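Local structure of thiosulfate sulfurtransferase (Pseudomonas aeruginosa, 1YT8) at residues S116-P130 with R196-N208. The protein probably transfers sulfur from thiosulfate to cyanide, using a chain that contains several rhodanese-like domains. Sequence-based numbering, arbitrary orientation.
Sequences SKAFGELVEAERHTP and RTRSIIGTQSLLN. With SO3 (sulfite ion), chain B.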
# COMPACT_ATOMS: atom_id res chain seq x y z
N SER A 116 7.42 -0.10 7.81
CA SER A 116 6.98 1.27 8.03
C SER A 116 6.48 1.51 9.44
O SER A 116 6.80 2.53 10.06
CB SER A 116 5.88 1.64 7.03
OG SER A 116 6.35 1.59 5.70
N LYS A 117 5.68 0.58 9.96
CA LYS A 117 5.13 0.73 11.30
C LYS A 117 6.16 0.51 12.40
O LYS A 117 6.16 1.20 13.41
CB LYS A 117 3.95 -0.23 11.48
CG LYS A 117 2.83 0.01 10.49
CD LYS A 117 1.73 -1.02 10.64
CE LYS A 117 0.59 -0.73 9.67
NZ LYS A 117 -0.48 -1.77 9.78
N ALA A 118 7.05 -0.46 12.19
CA ALA A 118 8.10 -0.74 13.16
C ALA A 118 9.03 0.46 13.20
O ALA A 118 9.51 0.86 14.27
CB ALA A 118 8.87 -1.99 12.75
N PHE A 119 9.28 1.06 12.04
CA PHE A 119 10.14 2.24 11.98
C PHE A 119 9.50 3.38 12.78
O PHE A 119 10.20 4.12 13.48
CB PHE A 119 10.35 2.71 10.54
CG PHE A 119 11.11 4.00 10.44
CD1 PHE A 119 12.47 4.05 10.77
CD2 PHE A 119 10.47 5.18 10.07
CE1 PHE A 119 13.17 5.26 10.73
CE2 PHE A 119 11.17 6.39 10.04
CZ PHE A 119 12.53 6.43 10.37
N GLY A 120 8.18 3.51 12.68
CA GLY A 120 7.50 4.56 13.41
C GLY A 120 7.73 4.44 14.91
O GLY A 120 7.94 5.45 15.60
N GLU A 121 7.69 3.22 15.41
CA GLU A 121 7.90 2.99 16.83
C GLU A 121 9.34 3.31 17.20
O GLU A 121 9.60 3.81 18.30
CB GLU A 121 7.57 1.53 17.19
CG GLU A 121 6.09 1.16 17.04
CD GLU A 121 5.16 2.07 17.83
OE1 GLU A 121 5.51 2.44 18.97
OE2 GLU A 121 4.06 2.40 17.31
N LEU A 122 10.27 3.03 16.29
CA LEU A 122 11.69 3.32 16.52
C LEU A 122 11.91 4.82 16.65
O LEU A 122 12.71 5.27 17.49
CB LEU A 122 12.54 2.78 15.37
CG LEU A 122 14.06 2.93 15.52
CD1 LEU A 122 14.55 2.11 16.72
CD2 LEU A 122 14.75 2.45 14.25
N VAL A 123 11.21 5.60 15.83
CA VAL A 123 11.33 7.05 15.88
C VAL A 123 10.90 7.56 17.26
O VAL A 123 11.62 8.36 17.88
CB VAL A 123 10.48 7.73 14.77
CG1 VAL A 123 10.47 9.24 14.95
CG2 VAL A 123 11.07 7.39 13.39
N GLU A 124 9.75 7.11 17.76
CA GLU A 124 9.29 7.57 19.07
C GLU A 124 10.26 7.12 20.16
O GLU A 124 10.55 7.87 21.09
CB GLU A 124 7.89 7.04 19.41
CG GLU A 124 7.33 7.69 20.68
CD GLU A 124 5.97 7.15 21.09
OE1 GLU A 124 5.90 6.00 21.58
OE2 GLU A 124 4.97 7.87 20.92
N ALA A 125 10.74 5.89 20.06
CA ALA A 125 11.67 5.36 21.06
C ALA A 125 12.96 6.17 21.11
O ALA A 125 13.49 6.45 22.19
CB ALA A 125 11.98 3.90 20.75
N GLU A 126 13.46 6.56 19.94
CA GLU A 126 14.71 7.32 19.85
C GLU A 126 14.59 8.82 20.07
O GLU A 126 15.47 9.42 20.69
CB GLU A 126 15.36 7.09 18.48
CG GLU A 126 15.79 5.65 18.24
CD GLU A 126 16.81 5.17 19.25
OE1 GLU A 126 17.89 5.78 19.34
OE2 GLU A 126 16.52 4.19 19.97
N ARG A 127 13.53 9.43 19.56
CA ARG A 127 13.36 10.87 19.70
C ARG A 127 12.36 11.30 20.77
O ARG A 127 12.20 12.50 21.03
CB ARG A 127 12.94 11.47 18.35
CG ARG A 127 13.96 11.26 17.23
CD ARG A 127 15.33 11.83 17.60
NE ARG A 127 15.26 13.26 17.91
CZ ARG A 127 14.97 14.20 17.02
NH1 ARG A 127 14.72 13.89 15.76
NH2 ARG A 127 14.91 15.47 17.40
N HIS A 128 11.71 10.33 21.40
CA HIS A 128 10.72 10.61 22.44
C HIS A 128 9.68 11.59 21.91
O HIS A 128 9.29 12.54 22.60
CB HIS A 128 11.42 11.20 23.67
CG HIS A 128 12.56 10.36 24.16
ND1 HIS A 128 12.39 9.07 24.62
CD2 HIS A 128 13.89 10.61 24.21
CE1 HIS A 128 13.57 8.56 24.93
NE2 HIS A 128 14.50 9.48 24.69
N THR A 129 9.23 11.35 20.68
CA THR A 129 8.22 12.20 20.03
C THR A 129 7.06 12.46 20.99
O THR A 129 6.42 11.52 21.48
CB THR A 129 7.70 11.52 18.76
OG1 THR A 129 8.82 11.06 17.98
CG2 THR A 129 6.87 12.49 17.93
N PRO A 130 6.76 13.74 21.26
CA PRO A 130 5.68 14.13 22.17
C PRO A 130 4.31 13.59 21.79
O PRO A 130 3.99 13.46 20.61
CB PRO A 130 5.71 15.66 22.09
CG PRO A 130 7.11 15.97 21.70
CD PRO A 130 7.39 14.93 20.66
N ARG A 196 -1.08 4.75 15.58
CA ARG A 196 0.07 5.53 16.04
C ARG A 196 1.06 5.95 14.95
O ARG A 196 1.53 7.09 14.95
CB ARG A 196 0.86 4.71 17.07
CG ARG A 196 0.10 4.32 18.32
CD ARG A 196 0.82 3.19 19.06
NE ARG A 196 2.23 3.49 19.28
CZ ARG A 196 2.69 4.38 20.16
NH1 ARG A 196 1.84 5.08 20.90
NH2 ARG A 196 3.99 4.57 20.29
N THR A 197 1.37 5.04 14.04
CA THR A 197 2.39 5.30 13.02
C THR A 197 2.45 6.64 12.33
O THR A 197 3.42 7.38 12.49
CB THR A 197 2.39 4.20 11.95
OG1 THR A 197 2.32 2.92 12.58
CG2 THR A 197 3.67 4.28 11.12
N ARG A 198 1.44 6.97 11.53
CA ARG A 198 1.45 8.24 10.82
C ARG A 198 1.42 9.46 11.74
O ARG A 198 1.89 10.53 11.35
CB ARG A 198 0.32 8.27 9.79
CG ARG A 198 0.65 7.43 8.55
CD ARG A 198 -0.56 7.17 7.65
NE ARG A 198 -1.55 6.32 8.30
CZ ARG A 198 -2.67 5.88 7.72
NH1 ARG A 198 -2.95 6.20 6.46
NH2 ARG A 198 -3.51 5.13 8.41
N SER A 199 0.90 9.31 12.95
CA SER A 199 0.87 10.44 13.88
C SER A 199 2.28 10.71 14.42
O SER A 199 2.65 11.86 14.64
CB SER A 199 -0.10 10.19 15.04
OG SER A 199 0.40 9.25 15.98
N ILE A 200 3.05 9.65 14.63
CA ILE A 200 4.42 9.78 15.13
C ILE A 200 5.29 10.42 14.04
O ILE A 200 6.03 11.37 14.29
CB ILE A 200 5.03 8.41 15.52
CG1 ILE A 200 4.30 7.84 16.73
CG2 ILE A 200 6.52 8.56 15.84
CD1 ILE A 200 4.62 6.37 17.02
N ILE A 201 5.20 9.88 12.83
CA ILE A 201 5.98 10.38 11.70
C ILE A 201 5.60 11.83 11.40
O ILE A 201 6.46 12.66 11.12
CB ILE A 201 5.75 9.51 10.44
CG1 ILE A 201 6.22 8.08 10.69
CG2 ILE A 201 6.48 10.11 9.24
CD1 ILE A 201 7.71 7.96 11.00
N GLY A 202 4.30 12.13 11.46
CA GLY A 202 3.85 13.48 11.19
C GLY A 202 4.31 14.48 12.24
O GLY A 202 4.74 15.59 11.91
N THR A 203 4.22 14.09 13.50
CA THR A 203 4.65 14.97 14.58
C THR A 203 6.15 15.20 14.50
O THR A 203 6.61 16.34 14.59
CB THR A 203 4.30 14.37 15.96
OG1 THR A 203 2.88 14.22 16.06
CG2 THR A 203 4.79 15.28 17.08
N GLN A 204 6.91 14.13 14.31
CA GLN A 204 8.35 14.26 14.23
C GLN A 204 8.77 15.02 12.97
O GLN A 204 9.80 15.69 12.96
CB GLN A 204 9.03 12.88 14.29
CG GLN A 204 10.53 12.97 14.60
CD GLN A 204 10.83 13.70 15.91
OE1 GLN A 204 11.68 14.60 15.96
NE2 GLN A 204 10.14 13.31 16.97
N SER A 205 7.98 14.93 11.90
CA SER A 205 8.29 15.67 10.67
C SER A 205 8.29 17.17 10.97
O SER A 205 9.19 17.90 10.55
CB SER A 205 7.24 15.40 9.58
OG SER A 205 7.32 14.08 9.08
N LEU A 206 7.26 17.61 11.68
CA LEU A 206 7.11 19.02 12.03
C LEU A 206 8.23 19.48 12.96
O LEU A 206 8.70 20.61 12.86
CB LEU A 206 5.74 19.26 12.68
CG LEU A 206 4.54 19.07 11.73
CD1 LEU A 206 3.24 19.17 12.53
CD2 LEU A 206 4.58 20.12 10.63
N LEU A 207 8.64 18.62 13.88
CA LEU A 207 9.71 18.97 14.81
C LEU A 207 11.03 19.05 14.05
O LEU A 207 11.81 19.98 14.25
CB LEU A 207 9.82 17.93 15.92
CG LEU A 207 8.62 17.89 16.87
CD1 LEU A 207 8.72 16.69 17.79
CD2 LEU A 207 8.59 19.19 17.66
N ASN A 208 11.28 18.07 13.18
CA ASN A 208 12.50 18.05 12.38
C ASN A 208 12.59 19.28 11.47
O ASN A 208 13.67 19.82 11.23
CB ASN A 208 12.58 16.77 11.55
CG ASN A 208 12.95 15.55 12.38
OD1 ASN A 208 13.17 15.65 13.59
ND2 ASN A 208 13.03 14.39 11.74
S SO3 B . -1.88 5.22 11.98
O1 SO3 B . -3.21 5.26 11.33
O2 SO3 B . -1.69 3.96 12.73
O3 SO3 B . -0.78 5.43 11.00
O HOH W 1 4.03 2.68 14.50
O HOH W 2 2.98 7.00 22.72
O HOH W 3 14.19 17.39 15.77
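Arg196 reaches over from the start of helix 197-208 to grip Glu121 on helix 114-127, where the loop from Cys193, probably the active-site loop of this rhodanese-like domain, runs into its helix. The grip is a bidentate, side-on salt bridge: NE meets Glu121 OE2 at 2.9 Å and NH2 meets OE1, each oxygen offering its syn lone pair, with the carboxylate and guanidinium planes 33° apart. A bend at chi3 (52°) in Arg196 presents this NE edge. NH2 also donates to Glu124 OE1 at 2.7 Å, arriving from above that carboxylate and extending the pair into a salt-bridge network, while NH1 binds Asn220 OD1 and a water held by Glu124 OE2. Together the two carboxylates fix the rotation of the guanidinium. A second water donates to Lys117 O and Glu121 OE2 and accepts from Thr197 OG1, stitching the helices together.

The axes cross at 49°, and Gly120 lets Thr197 come close, CA to CA 5.2 Å. Ile200 is a knob set among Gly120, Glu121, Val123 and Glu124; its CG2 lies 3.4 Å from Gly120 O. Ile201, with CD1 swung round by a bend at chi2, meets Phe119 CE2 at 3.9 Å and also touches Val123 CG2. Further along, Val123 CG1 packs on Gln204 CG, and Thr129 CG2 meets Thr203 CG2.

The same helix start cradles a sulfite, probably from the crystallisation liquor, with Ala194 N and Gly195 N also bonded to it; Arg198 gives it N and NE to O3 and NH2 to O1. At the far end, Arg127 NH1 donates to Asn208 OD1 at 3.2 Å, guanidinium and amide nearly coplanar.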